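Moesin/ezrin/radixin homolog 2 (Drosophila melanogaster, PDB 7EDR) probably acts as a membrane-associated scaffold at the cell cortex, binding partner proteins through its three-lobed FERM domain. Local coordinates at residues Y294-R297 against D301-E304; E90-E95 against I197-D202; V56-M61 against Y84-P89; V206-I211 against N229-R234; V133-G138 against E189-Y194. All coordinates share one frame; numbering follows the deposited sequence.

Interaction 1: residues Y294-R297 against D301-E304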
# COMPACT_ATOMS: atom_id res chain seq x y z
N TYR C 294 -16.28 -1.20 3.93
CA TYR C 294 -15.58 -2.18 4.76
C TYR C 294 -14.48 -2.88 3.96
O TYR C 294 -13.34 -3.01 4.44
CB TYR C 294 -16.58 -3.19 5.33
CG TYR C 294 -15.98 -4.18 6.29
CD1 TYR C 294 -15.43 -5.38 5.84
CD2 TYR C 294 -15.94 -3.90 7.66
CE1 TYR C 294 -14.86 -6.30 6.73
CE2 TYR C 294 -15.38 -4.80 8.56
CZ TYR C 294 -14.84 -6.00 8.09
OH TYR C 294 -14.28 -6.89 9.00
N MET C 295 -14.79 -3.32 2.74
CA MET C 295 -13.80 -3.97 1.89
C MET C 295 -12.81 -2.96 1.30
O MET C 295 -11.62 -3.26 1.21
CB MET C 295 -14.48 -4.74 0.76
CG MET C 295 -15.38 -5.86 1.24
SD MET C 295 -14.46 -7.14 2.12
CE MET C 295 -15.78 -8.36 2.25
N ARG C 296 -13.29 -1.79 0.88
CA ARG C 296 -12.41 -0.79 0.28
C ARG C 296 -11.39 -0.27 1.29
O ARG C 296 -10.21 -0.08 0.96
CB ARG C 296 -13.23 0.37 -0.29
CG ARG C 296 -14.01 0.02 -1.55
CD ARG C 296 -14.84 1.19 -2.01
NE ARG C 296 -14.00 2.37 -2.25
CZ ARG C 296 -14.46 3.54 -2.68
NH1 ARG C 296 -15.75 3.70 -2.90
NH2 ARG C 296 -13.61 4.55 -2.87
N ARG C 297 -11.83 -0.05 2.53
CA ARG C 297 -10.94 0.35 3.61
C ARG C 297 -9.75 -0.61 3.74
O ARG C 297 -8.62 -0.19 4.05
CB ARG C 297 -11.77 0.39 4.91
CG ARG C 297 -11.09 0.75 6.18
CD ARG C 297 -12.16 0.93 7.28
NE ARG C 297 -13.09 1.98 6.90
CZ ARG C 297 -14.41 1.83 6.73
NH1 ARG C 297 -15.01 0.67 6.96
NH2 ARG C 297 -15.13 2.88 6.35
N ASP C 301 -5.52 1.37 -1.61
CA ASP C 301 -5.45 2.08 -2.89
C ASP C 301 -6.82 2.58 -3.36
O ASP C 301 -6.90 3.63 -4.01
CB ASP C 301 -4.81 1.19 -3.95
CG ASP C 301 -3.33 1.01 -3.74
OD1 ASP C 301 -2.74 1.82 -2.99
OD2 ASP C 301 -2.74 0.06 -4.30
N THR C 302 -7.89 1.85 -3.05
CA THR C 302 -9.22 2.30 -3.42
C THR C 302 -9.64 3.58 -2.72
O THR C 302 -10.66 4.17 -3.10
CB THR C 302 -10.26 1.19 -3.14
OG1 THR C 302 -10.45 1.05 -1.71
CG2 THR C 302 -9.80 -0.15 -3.73
N MET C 303 -8.90 4.02 -1.69
CA MET C 303 -9.23 5.23 -0.94
C MET C 303 -8.29 6.38 -1.23
O MET C 303 -8.31 7.38 -0.51
CB MET C 303 -9.23 4.96 0.57
CG MET C 303 -10.07 3.77 1.02
SD MET C 303 -11.81 3.96 0.60
CE MET C 303 -12.52 4.00 2.25
N GLU C 304 -7.45 6.27 -2.26
CA GLU C 304 -6.56 7.35 -2.64
C GLU C 304 -7.34 8.56 -3.14
O GLU C 304 -8.36 8.44 -3.80
CB GLU C 304 -5.61 6.92 -3.74
CG GLU C 304 -4.33 6.30 -3.27
CD GLU C 304 -3.70 5.49 -4.38
OE1 GLU C 304 -3.12 4.42 -4.08
OE2 GLU C 304 -3.81 5.90 -5.57
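Arg296 and Thr302 cross at a slant, with the arginine reaching over the threonine from the last turn of helix 277-297. The Arg296 chain is bent at chi3 (58°), and this turns its guanidinium toward the backbone of 301-304. NH2 of Arg296 then donates to Thr302 O at 3.0 Å with an N-H...O angle of 158°; the oxygen lies near the guanidinium plane, whereas the donor is tilted 32° from the carbonyl plane. Nearer the root of the side chain, Arg296 CB sits 3.2 Å from Thr302 OG1, a hydroxyl whose hydrogen bond goes to Lys299 O. Met303 folds back at chi2 and chi3 and comes in on a second oblique line: its SD lies 3.9 Å from Arg296 NE, and its CE approaches Arg297 N at 4.1 Å. Arg297 itself points away, and its guanidinium forms salt bridges with Glu90 and Glu95. NH2 of Arg296 has a second partner, an acidic side chain of another protein chain, so the same nitrogen is shared between the intrachain carbonyl and the bound protein. Both Arg296 and Met303 also touch Trp43. The bond between an arginine of the helix and the carbonyl of Thr302, six residues further on, belongs to a turn, with a short 3-10 segment, that follows the long helix completing the PH-like lobe of a FERM domain.

Interaction 2: residues E90-E95 against I197-D202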
# COMPACT_ATOMS: atom_id res chain seq x y z
N GLU C 90 -13.71 3.60 10.34
CA GLU C 90 -13.51 2.76 11.52
C GLU C 90 -12.49 3.36 12.48
O GLU C 90 -12.62 3.18 13.69
CB GLU C 90 -13.09 1.35 11.12
CG GLU C 90 -14.18 0.56 10.43
CD GLU C 90 -13.71 -0.82 10.01
OE1 GLU C 90 -13.05 -1.50 10.84
OE2 GLU C 90 -13.99 -1.25 8.85
N ASN C 91 -11.50 4.10 11.97
CA ASN C 91 -10.57 4.83 12.82
C ASN C 91 -10.27 6.18 12.17
O ASN C 91 -9.57 6.21 11.15
CB ASN C 91 -9.28 4.03 13.04
CG ASN C 91 -8.30 4.74 13.98
OD1 ASN C 91 -8.66 5.69 14.70
ND2 ASN C 91 -7.04 4.29 13.96
N VAL C 92 -10.77 7.28 12.75
CA VAL C 92 -10.61 8.60 12.12
C VAL C 92 -9.14 8.93 11.87
O VAL C 92 -8.78 9.40 10.79
CB VAL C 92 -11.28 9.73 12.92
CG1 VAL C 92 -12.76 9.80 12.62
CG2 VAL C 92 -10.98 9.62 14.44
N SER C 93 -8.27 8.69 12.85
CA SER C 93 -6.90 9.18 12.69
C SER C 93 -6.09 8.38 11.68
O SER C 93 -5.04 8.84 11.23
CB SER C 93 -6.17 9.23 14.05
OG SER C 93 -6.47 8.11 14.85
N GLU C 94 -6.56 7.20 11.27
CA GLU C 94 -5.89 6.50 10.18
C GLU C 94 -6.58 6.68 8.84
O GLU C 94 -5.98 6.36 7.81
CB GLU C 94 -5.78 5.00 10.50
CG GLU C 94 -4.73 4.66 11.57
CD GLU C 94 -3.29 4.86 11.06
OE1 GLU C 94 -2.88 4.14 10.12
OE2 GLU C 94 -2.57 5.74 11.60
N GLU C 95 -7.81 7.18 8.80
CA GLU C 95 -8.59 7.10 7.58
C GLU C 95 -9.04 8.45 7.05
O GLU C 95 -9.22 8.56 5.83
CB GLU C 95 -9.82 6.20 7.80
CG GLU C 95 -9.45 4.76 8.11
CD GLU C 95 -10.60 3.95 8.68
OE1 GLU C 95 -11.75 4.18 8.25
OE2 GLU C 95 -10.36 3.08 9.56
N ILE C 197 -12.04 10.69 20.65
CA ILE C 197 -12.82 10.35 21.83
C ILE C 197 -14.27 10.08 21.48
O ILE C 197 -14.88 9.15 22.02
CB ILE C 197 -12.67 11.48 22.87
CG1 ILE C 197 -11.37 11.23 23.63
CG2 ILE C 197 -13.86 11.51 23.83
CD1 ILE C 197 -10.87 12.38 24.25
N ALA C 198 -14.85 10.85 20.55
CA ALA C 198 -16.22 10.57 20.12
C ALA C 198 -16.34 9.17 19.54
O ALA C 198 -17.34 8.49 19.78
CB ALA C 198 -16.68 11.60 19.09
N GLN C 199 -15.33 8.71 18.80
CA GLN C 199 -15.53 7.47 18.08
C GLN C 199 -15.55 6.25 19.00
O GLN C 199 -15.98 5.18 18.58
CB GLN C 199 -14.48 7.33 16.97
CG GLN C 199 -13.20 6.59 17.33
CD GLN C 199 -12.23 6.53 16.16
OE1 GLN C 199 -12.63 6.53 15.00
NE2 GLN C 199 -10.95 6.50 16.47
N ASP C 200 -15.14 6.41 20.26
CA ASP C 200 -15.18 5.32 21.22
C ASP C 200 -16.49 5.28 22.00
O ASP C 200 -16.67 4.37 22.82
CB ASP C 200 -13.98 5.41 22.18
CG ASP C 200 -12.67 4.95 21.52
OD1 ASP C 200 -12.72 4.41 20.39
OD2 ASP C 200 -11.59 5.10 22.14
N LEU C 201 -17.40 6.22 21.78
CA LEU C 201 -18.70 6.15 22.43
C LEU C 201 -19.49 4.97 21.88
O LEU C 201 -19.37 4.60 20.71
CB LEU C 201 -19.47 7.46 22.21
CG LEU C 201 -18.78 8.74 22.73
CD1 LEU C 201 -19.67 9.96 22.53
CD2 LEU C 201 -18.40 8.59 24.19
N ASP C 202 -20.31 4.36 22.76
CA ASP C 202 -21.03 3.14 22.38
C ASP C 202 -21.95 3.38 21.19
O ASP C 202 -22.12 2.49 20.34
CB ASP C 202 -21.87 2.63 23.56
CG ASP C 202 -21.02 2.21 24.77
OD1 ASP C 202 -19.91 1.66 24.57
OD2 ASP C 202 -21.47 2.42 25.93
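Gln199 brings the most surface to this contact, and its carboxamide meets Asn91 and Val92 with both of its polar atoms. Its chain is extended beyond CG (chi2 -179°), which carries the amide across to the other segment. There NE2 of Gln199 donates to Asn91 OD1 at 3.0 Å, with an N-H...O angle of 155°, and Gln199 OE1 accepts the backbone N-H of Val92, also at 3.0 Å. The OD1 acceptor lies near the plane of the Gln199 amide, while the two amide planes are turned 48° against each other. The two bonds call for opposite characters at the two ends of the Gln199 amide, which supports its modelled orientation. Asn91 occupies the N-cap position of helix 92-95, and Gln199 lies in a type I turn, Ala198 to Leu201, at the C-terminal end of helix 187-198; the contact thus joins the start and end of the helical central lobe of the FERM domain. Val92 approaches from the direction opposite to Gln199, its CG2 lying 3.5 Å from Gln199 OE1, and it also packs on Met192 and Leu195 of helix 187-198. Behind the cap, the Glu95 carboxylate receives two backbone N-H groups, Glu90 N at OE1 and Asn91 N at OE2, each at 2.9 Å. The carbonyl of Gln199 accepts a hydrogen bond from a basic side chain of another protein chain.

Interaction 3: residues V56-M61 against Y84-P89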
# COMPACT_ATOMS: atom_id res chain seq x y z
N VAL C 56 -37.59 10.92 5.19
CA VAL C 56 -36.23 11.40 5.05
C VAL C 56 -35.47 10.45 4.12
O VAL C 56 -35.41 9.24 4.36
CB VAL C 56 -35.55 11.52 6.42
CG1 VAL C 56 -34.09 11.83 6.28
CG2 VAL C 56 -36.23 12.62 7.23
N SER C 57 -34.94 10.99 3.03
CA SER C 57 -34.32 10.21 1.98
C SER C 57 -32.94 10.77 1.65
O SER C 57 -32.59 11.90 2.03
CB SER C 57 -35.19 10.20 0.71
OG SER C 57 -36.52 9.80 1.00
N TRP C 58 -32.16 9.98 0.93
CA TRP C 58 -30.89 10.40 0.38
C TRP C 58 -31.03 10.53 -1.13
O TRP C 58 -31.73 9.74 -1.76
CB TRP C 58 -29.78 9.40 0.71
CG TRP C 58 -29.52 9.24 2.16
CD1 TRP C 58 -30.08 8.32 3.01
CD2 TRP C 58 -28.63 10.03 2.96
NE1 TRP C 58 -29.57 8.49 4.29
CE2 TRP C 58 -28.69 9.53 4.28
CE3 TRP C 58 -27.77 11.10 2.69
CZ2 TRP C 58 -27.93 10.07 5.32
CZ3 TRP C 58 -27.02 11.64 3.72
CH2 TRP C 58 -27.11 11.12 5.02
N LEU C 59 -30.37 11.54 -1.70
CA LEU C 59 -30.47 11.76 -3.14
C LEU C 59 -29.81 10.61 -3.90
O LEU C 59 -28.71 10.17 -3.53
CB LEU C 59 -29.81 13.09 -3.51
CG LEU C 59 -30.13 13.73 -4.87
CD1 LEU C 59 -31.64 13.92 -5.04
CD2 LEU C 59 -29.43 15.05 -4.98
N LYS C 60 -30.49 10.10 -4.93
CA LYS C 60 -29.91 9.08 -5.80
C LYS C 60 -29.04 9.73 -6.87
O LYS C 60 -29.35 10.81 -7.39
CB LYS C 60 -31.00 8.23 -6.44
CG LYS C 60 -31.61 7.19 -5.48
CD LYS C 60 -33.01 6.77 -5.93
CE LYS C 60 -33.43 5.42 -5.35
NZ LYS C 60 -33.68 4.40 -6.43
N MET C 61 -27.94 9.06 -7.21
CA MET C 61 -26.92 9.71 -8.03
C MET C 61 -27.30 9.75 -9.50
O MET C 61 -27.00 10.73 -10.19
CB MET C 61 -25.58 9.00 -7.85
CG MET C 61 -24.94 9.24 -6.50
SD MET C 61 -24.57 10.99 -6.28
CE MET C 61 -25.91 11.50 -5.20
N TYR C 84 -24.48 15.57 4.62
CA TYR C 84 -24.14 14.85 5.85
C TYR C 84 -23.20 13.70 5.56
O TYR C 84 -23.24 13.10 4.48
CB TYR C 84 -25.37 14.20 6.55
CG TYR C 84 -26.35 15.10 7.21
CD1 TYR C 84 -25.93 16.15 8.02
CD2 TYR C 84 -27.72 14.88 7.06
CE1 TYR C 84 -26.86 16.99 8.65
CE2 TYR C 84 -28.66 15.71 7.69
CZ TYR C 84 -28.22 16.77 8.48
OH TYR C 84 -29.13 17.60 9.11
N ALA C 85 -22.39 13.33 6.55
CA ALA C 85 -21.75 12.03 6.53
C ALA C 85 -22.83 10.97 6.70
O ALA C 85 -23.58 11.00 7.68
CB ALA C 85 -20.71 11.90 7.63
N LYS C 86 -22.92 10.06 5.73
CA LYS C 86 -23.82 8.92 5.83
C LYS C 86 -23.10 7.69 6.37
O LYS C 86 -23.74 6.80 6.97
CB LYS C 86 -24.44 8.65 4.45
CG LYS C 86 -25.43 7.50 4.39
CD LYS C 86 -26.02 7.44 2.99
CE LYS C 86 -27.08 6.38 2.88
NZ LYS C 86 -27.57 6.32 1.48
N PHE C 87 -21.79 7.63 6.17
CA PHE C 87 -20.94 6.53 6.59
C PHE C 87 -19.79 7.08 7.41
O PHE C 87 -19.34 8.22 7.20
CB PHE C 87 -20.41 5.73 5.39
CG PHE C 87 -21.49 5.29 4.46
CD1 PHE C 87 -21.72 5.98 3.27
CD2 PHE C 87 -22.32 4.21 4.79
CE1 PHE C 87 -22.76 5.59 2.40
CE2 PHE C 87 -23.36 3.80 3.92
CZ PHE C 87 -23.57 4.50 2.73
N PHE C 88 -19.31 6.27 8.35
CA PHE C 88 -18.27 6.69 9.27
C PHE C 88 -17.06 5.78 9.14
O PHE C 88 -17.21 4.56 9.01
CB PHE C 88 -18.75 6.66 10.72
CG PHE C 88 -19.86 7.59 11.00
CD1 PHE C 88 -21.14 7.29 10.61
CD2 PHE C 88 -19.62 8.77 11.69
CE1 PHE C 88 -22.18 8.17 10.89
CE2 PHE C 88 -20.65 9.64 11.97
CZ PHE C 88 -21.93 9.35 11.58
N PRO C 89 -15.86 6.34 9.22
CA PRO C 89 -14.66 5.50 9.18
C PRO C 89 -14.58 4.62 10.42
O PRO C 89 -15.29 4.82 11.41
CB PRO C 89 -13.52 6.53 9.15
CG PRO C 89 -14.11 7.74 9.87
CD PRO C 89 -15.57 7.76 9.49
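Lys86 is anti at every side-chain torsion, beginning with CG opposite the backbone N (chi1 -179°), and this straight chain is laid lengthwise over the Trp58 indole. Trp58 sets its own CG anti to the carbonyl carbon, and the lysine runs from the six-membered ring toward the five-membered ring. The match is therefore graded along the lysine: CB lies 3.7 Å from Trp58 CH2, at the far end of the six-membered ring, and Lys86 CD stands 3.6 Å above the indole plane over its centre. Lys86 CE then sits 3.6 Å from the centroid of the five-membered ring, 11° off the normal, a CH-pi contact. NZ follows at 3.8 Å from that same centroid and 24° off the normal, still over the face, which meets the geometry of a cation-pi pair. Tyr84 takes another side: its CB reaches Trp58 CH2 at 3.9 Å, at the edge of the indole. Strands 56-58 and 78-85 are not neighbours in the mixed sheet of the N-terminal, ubiquitin-like lobe; strand 45-50 runs between them, and Trp58 and Tyr84 both touch its Gln48. Helix 277-297 adjoins the pair, with Met282 on Trp58 and Leu286 on Lys86. No hydrogen bond crosses the two segments, so the contact rests on dispersion along the methylenes and, probably, on attraction between the ammonium and the electron-rich pyrrole part of the indole.

Interaction 4: residues V206-I211 against N229-R234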
# COMPACT_ATOMS: atom_id res chain seq x y z
N VAL C 206 -23.71 4.28 14.82
CA VAL C 206 -24.69 3.20 14.78
C VAL C 206 -25.99 3.77 14.24
O VAL C 206 -26.56 4.70 14.82
CB VAL C 206 -24.93 2.58 16.16
CG1 VAL C 206 -25.85 1.39 16.04
CG2 VAL C 206 -23.61 2.18 16.81
N ASN C 207 -26.47 3.22 13.13
CA ASN C 207 -27.81 3.53 12.67
C ASN C 207 -28.74 2.51 13.31
O ASN C 207 -28.59 1.31 13.08
CB ASN C 207 -27.89 3.49 11.14
CG ASN C 207 -26.77 4.30 10.47
OD1 ASN C 207 -26.89 5.50 10.30
ND2 ASN C 207 -25.68 3.62 10.09
N TYR C 208 -29.66 2.98 14.15
CA TYR C 208 -30.58 2.13 14.90
C TYR C 208 -31.93 2.02 14.20
O TYR C 208 -32.47 3.02 13.71
CB TYR C 208 -30.82 2.68 16.31
CG TYR C 208 -29.62 2.66 17.22
CD1 TYR C 208 -29.40 1.58 18.08
CD2 TYR C 208 -28.72 3.72 17.24
CE1 TYR C 208 -28.32 1.56 18.93
CE2 TYR C 208 -27.63 3.70 18.08
CZ TYR C 208 -27.44 2.61 18.93
OH TYR C 208 -26.35 2.57 19.77
N PHE C 209 -32.50 0.81 14.18
CA PHE C 209 -33.83 0.62 13.64
C PHE C 209 -34.55 -0.41 14.49
O PHE C 209 -33.93 -1.36 14.99
CB PHE C 209 -33.81 0.15 12.18
CG PHE C 209 -33.01 1.05 11.29
CD1 PHE C 209 -33.62 2.10 10.62
CD2 PHE C 209 -31.64 0.88 11.16
CE1 PHE C 209 -32.89 2.94 9.83
CE2 PHE C 209 -30.91 1.71 10.38
CZ PHE C 209 -31.54 2.75 9.69
N PRO C 210 -35.84 -0.22 14.70
CA PRO C 210 -36.58 -1.13 15.58
C PRO C 210 -37.05 -2.34 14.80
O PRO C 210 -37.65 -2.21 13.73
CB PRO C 210 -37.74 -0.26 16.06
CG PRO C 210 -38.00 0.67 14.88
CD PRO C 210 -36.68 0.86 14.16
N ILE C 211 -36.78 -3.54 15.32
CA ILE C 211 -37.09 -4.77 14.61
C ILE C 211 -37.74 -5.73 15.59
O ILE C 211 -37.78 -5.49 16.80
CB ILE C 211 -35.85 -5.41 13.96
CG1 ILE C 211 -34.81 -5.78 15.02
CG2 ILE C 211 -35.22 -4.48 12.95
CD1 ILE C 211 -33.60 -6.47 14.46
N ASN C 229 -25.26 -5.00 14.41
CA ASN C 229 -25.45 -5.21 15.83
C ASN C 229 -26.92 -5.45 16.13
O ASN C 229 -27.81 -4.91 15.46
CB ASN C 229 -24.96 -3.99 16.62
CG ASN C 229 -23.48 -3.77 16.48
OD1 ASN C 229 -22.76 -4.66 16.03
ND2 ASN C 229 -23.01 -2.60 16.90
N ILE C 230 -27.17 -6.28 17.13
CA ILE C 230 -28.51 -6.54 17.62
C ILE C 230 -28.57 -6.08 19.06
O ILE C 230 -27.72 -6.46 19.88
CB ILE C 230 -28.89 -8.03 17.48
CG1 ILE C 230 -28.83 -8.44 16.00
CG2 ILE C 230 -30.27 -8.32 18.06
CD1 ILE C 230 -29.71 -7.59 15.10
N TYR C 231 -29.52 -5.21 19.37
CA TYR C 231 -29.65 -4.67 20.72
C TYR C 231 -30.97 -5.07 21.34
O TYR C 231 -31.99 -5.23 20.65
CB TYR C 231 -29.56 -3.14 20.77
CG TYR C 231 -28.27 -2.55 20.27
CD1 TYR C 231 -28.12 -2.22 18.92
CD2 TYR C 231 -27.21 -2.30 21.14
CE1 TYR C 231 -26.94 -1.66 18.45
CE2 TYR C 231 -26.03 -1.74 20.68
CZ TYR C 231 -25.91 -1.43 19.33
OH TYR C 231 -24.76 -0.88 18.84
N ASP C 232 -30.96 -5.17 22.66
CA ASP C 232 -32.19 -5.28 23.41
C ASP C 232 -32.98 -3.99 23.31
O ASP C 232 -32.42 -2.90 23.14
CB ASP C 232 -31.90 -5.59 24.87
CG ASP C 232 -33.11 -6.12 25.59
OD1 ASP C 232 -34.04 -5.31 25.84
OD2 ASP C 232 -33.14 -7.33 25.90
N GLU C 233 -34.31 -4.11 23.42
CA GLU C 233 -35.18 -2.95 23.26
C GLU C 233 -34.78 -1.80 24.18
O GLU C 233 -34.91 -0.63 23.81
CB GLU C 233 -36.62 -3.36 23.53
CG GLU C 233 -37.63 -2.24 23.29
CD GLU C 233 -38.98 -2.53 23.93
OE1 GLU C 233 -39.14 -3.59 24.58
OE2 GLU C 233 -39.89 -1.69 23.76
N ARG C 234 -34.25 -2.11 25.37
CA ARG C 234 -34.00 -1.10 26.39
C ARG C 234 -32.52 -0.87 26.66
O ARG C 234 -32.20 -0.18 27.63
CB ARG C 234 -34.69 -1.49 27.69
CG ARG C 234 -36.12 -1.94 27.50
CD ARG C 234 -36.84 -2.18 28.82
NE ARG C 234 -38.25 -2.51 28.60
CZ ARG C 234 -39.14 -1.69 28.04
NH1 ARG C 234 -38.79 -0.46 27.66
NH2 ARG C 234 -40.40 -2.10 27.88
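The hydroxyl oxygen of Tyr231 takes an N-H from Asn229 ND2 at 3.1 Å (N-H...O angle 155°) and meets both methyl groups of Val206, with CG1 and CG2 each 3.8 Å from it. Val206 comes from the direction opposite to Tyr231, and its CG1 also approaches Tyr231 CE1 at 4.0 Å. The Tyr208 side chain runs across that of Tyr231, bringing its CE1 over one face of the Tyr231 ring, toward the rim, 3.5 Å from Tyr231 CE1. The ring centroids are 5.1 Å apart and the planes lie at 42°, so the rings meet obliquely. These side chains bridge strands 207-212 and 227-232 in the antiparallel four-stranded sheet that begins the PH-like lobe. Strand 218-223 runs between them, so the contact is made by side chains reaching past it, without a backbone bond. Farther along, Ile230 starts out pointing away, yet its chain bends at chi2 (-56°), bringing its CD1 to Ile211 CD1 at 4.1 Å; both isoleucines touch Leu221 of the middle strand. Tyr208 OH is hydrogen-bonded to the carbonyl of Lys236, which fixes the far end of that ring, and Asn229 OD1 pairs with Thr242 OG1.

Interaction 5: residues V133-G138 against E189-Y194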
# COMPACT_ATOMS: atom_id res chain seq x y z
N VAL C 133 -13.94 24.26 22.83
CA VAL C 133 -13.55 25.63 23.12
C VAL C 133 -12.20 25.94 22.48
O VAL C 133 -12.03 26.96 21.80
CB VAL C 133 -13.54 25.86 24.65
CG1 VAL C 133 -12.85 27.16 25.02
CG2 VAL C 133 -14.95 25.80 25.19
N HIS C 134 -11.23 25.05 22.67
CA HIS C 134 -9.93 25.18 22.01
C HIS C 134 -10.07 25.26 20.49
O HIS C 134 -9.30 25.97 19.83
CB HIS C 134 -9.06 23.99 22.42
CG HIS C 134 -7.62 24.08 22.02
ND1 HIS C 134 -7.20 24.54 20.79
CD2 HIS C 134 -6.50 23.70 22.68
CE1 HIS C 134 -5.88 24.46 20.72
NE2 HIS C 134 -5.43 23.96 21.86
N VAL C 135 -11.04 24.54 19.91
CA VAL C 135 -11.23 24.62 18.46
C VAL C 135 -11.73 26.01 18.07
O VAL C 135 -11.31 26.57 17.04
CB VAL C 135 -12.19 23.52 17.98
CG1 VAL C 135 -12.82 23.92 16.66
CG2 VAL C 135 -11.46 22.20 17.84
N GLN C 136 -12.60 26.61 18.88
CA GLN C 136 -13.18 27.88 18.47
C GLN C 136 -12.28 29.07 18.77
O GLN C 136 -12.30 30.05 18.01
CB GLN C 136 -14.53 28.08 19.15
CG GLN C 136 -15.23 29.36 18.76
CD GLN C 136 -16.52 29.56 19.52
OE1 GLN C 136 -17.08 28.62 20.10
NE2 GLN C 136 -17.01 30.80 19.53
N TYR C 137 -11.48 29.02 19.84
CA TYR C 137 -10.74 30.19 20.29
C TYR C 137 -9.23 30.02 20.25
O TYR C 137 -8.52 30.97 20.61
CB TYR C 137 -11.14 30.56 21.73
CG TYR C 137 -12.57 31.00 21.86
CD1 TYR C 137 -12.98 32.24 21.40
CD2 TYR C 137 -13.52 30.17 22.44
CE1 TYR C 137 -14.31 32.65 21.51
CE2 TYR C 137 -14.85 30.57 22.56
CZ TYR C 137 -15.24 31.81 22.09
OH TYR C 137 -16.55 32.20 22.19
N GLY C 138 -8.72 28.86 19.85
CA GLY C 138 -7.29 28.63 19.85
C GLY C 138 -6.82 28.18 21.22
O GLY C 138 -7.62 28.08 22.16
N GLU C 189 -5.84 19.89 14.74
CA GLU C 189 -5.38 18.79 15.58
C GLU C 189 -6.36 18.51 16.71
O GLU C 189 -6.58 17.34 17.08
CB GLU C 189 -4.00 19.09 16.15
CG GLU C 189 -2.89 18.81 15.17
CD GLU C 189 -1.60 19.53 15.53
OE1 GLU C 189 -1.54 20.13 16.62
OE2 GLU C 189 -0.66 19.48 14.71
N VAL C 190 -6.94 19.56 17.29
CA VAL C 190 -7.88 19.35 18.39
C VAL C 190 -9.19 18.77 17.87
O VAL C 190 -9.82 17.95 18.55
CB VAL C 190 -8.07 20.66 19.17
CG1 VAL C 190 -9.29 20.58 20.11
CG2 VAL C 190 -6.79 21.00 19.96
N GLU C 191 -9.61 19.16 16.65
CA GLU C 191 -10.74 18.48 16.02
C GLU C 191 -10.50 16.98 15.96
O GLU C 191 -11.35 16.18 16.38
CB GLU C 191 -11.01 19.05 14.63
CG GLU C 191 -11.76 20.39 14.60
CD GLU C 191 -12.03 20.90 13.17
OE1 GLU C 191 -11.44 20.33 12.22
OE2 GLU C 191 -12.83 21.85 13.00
N MET C 192 -9.31 16.57 15.52
CA MET C 192 -9.04 15.15 15.43
C MET C 192 -9.06 14.49 16.81
O MET C 192 -9.58 13.36 16.96
CB MET C 192 -7.72 14.90 14.71
CG MET C 192 -7.41 13.41 14.51
SD MET C 192 -8.55 12.49 13.41
CE MET C 192 -8.55 13.53 11.97
N GLU C 193 -8.54 15.17 17.84
CA GLU C 193 -8.58 14.61 19.20
C GLU C 193 -10.01 14.44 19.69
O GLU C 193 -10.33 13.45 20.35
CB GLU C 193 -7.80 15.50 20.18
CG GLU C 193 -6.30 15.54 19.94
CD GLU C 193 -5.65 14.16 20.03
OE1 GLU C 193 -5.95 13.43 21.00
OE2 GLU C 193 -4.85 13.81 19.13
N TYR C 194 -10.87 15.42 19.40
CA TYR C 194 -12.28 15.31 19.73
C TYR C 194 -12.89 14.07 19.06
O TYR C 194 -13.61 13.30 19.71
CB TYR C 194 -12.99 16.59 19.29
CG TYR C 194 -14.46 16.69 19.65
CD1 TYR C 194 -15.40 15.89 19.03
CD2 TYR C 194 -14.90 17.61 20.59
CE1 TYR C 194 -16.74 15.98 19.36
CE2 TYR C 194 -16.23 17.71 20.92
CZ TYR C 194 -17.14 16.89 20.31
OH TYR C 194 -18.47 16.99 20.64
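Two helices of the FERM central lobe, 122-137 and 187-198, run nearly antiparallel here and meet through His134, Val135 and Val190. The axes of their segments 133-137 and 189-194 make an angle of 160° and approach to 9.2 Å. Val190 uses each of its methyls on a different partner. CG2 of Val190 stands over the centre of the His134 imidazole, 3.6 Å from the centroid and only 6° off the normal, a CH-pi contact that is close to perpendicular. A chi1 of -170° carries the imidazole toward Val190, and chi2 turns its face to the methyl. The opposite face is met toward its rim by Gly138 O, 3.7 Å above the plane, so the ring lies between a methyl and a carbonyl oxygen; that oxygen is also hydrogen-bonded to Tyr179 OH. The other methyl, Val190 CG1, packs against Val135 CG2 at 3.5 Å as the valines lie alongside each other. Val135 CG2 further touches Glu191 CG at 3.7 Å, the aliphatic stem of a glutamate whose OE2 is hydrogen-bonded to His103 ND1 of helix 99-114. Gly138, just past the end of helix 122-137, has positive phi, and its N donates to His134 O at 2.9 Å. No hydrogen bond joins the two segments: cohesion comes from apolar contact and one methyl set on an imidazole face.

How the interactions relate
Interactions 1, 4 and 5 are largely buried, while interactions 2 and 3 are partly buried. Interactions 2 and 5 share helix 187-198, with Met192 packing on Val92 and Ser93 between them, yet the helix is held apolarly at 189-194 and by a glutamine just past its end. Interactions 1 and 2 touch across the lobe boundary through arginine-glutamate pairs, and Pro89 of interaction 3 packs on Glu95 of interaction 2. Interactions 3 and 4 both join non-adjacent strands, or the loop just past one, by side chains alone, one with a lysine on an indole, the other with tyrosines and isoleucines. Interactions 4 and 5 lie on opposite sides of the chain's centre, 32 Å apart between centres.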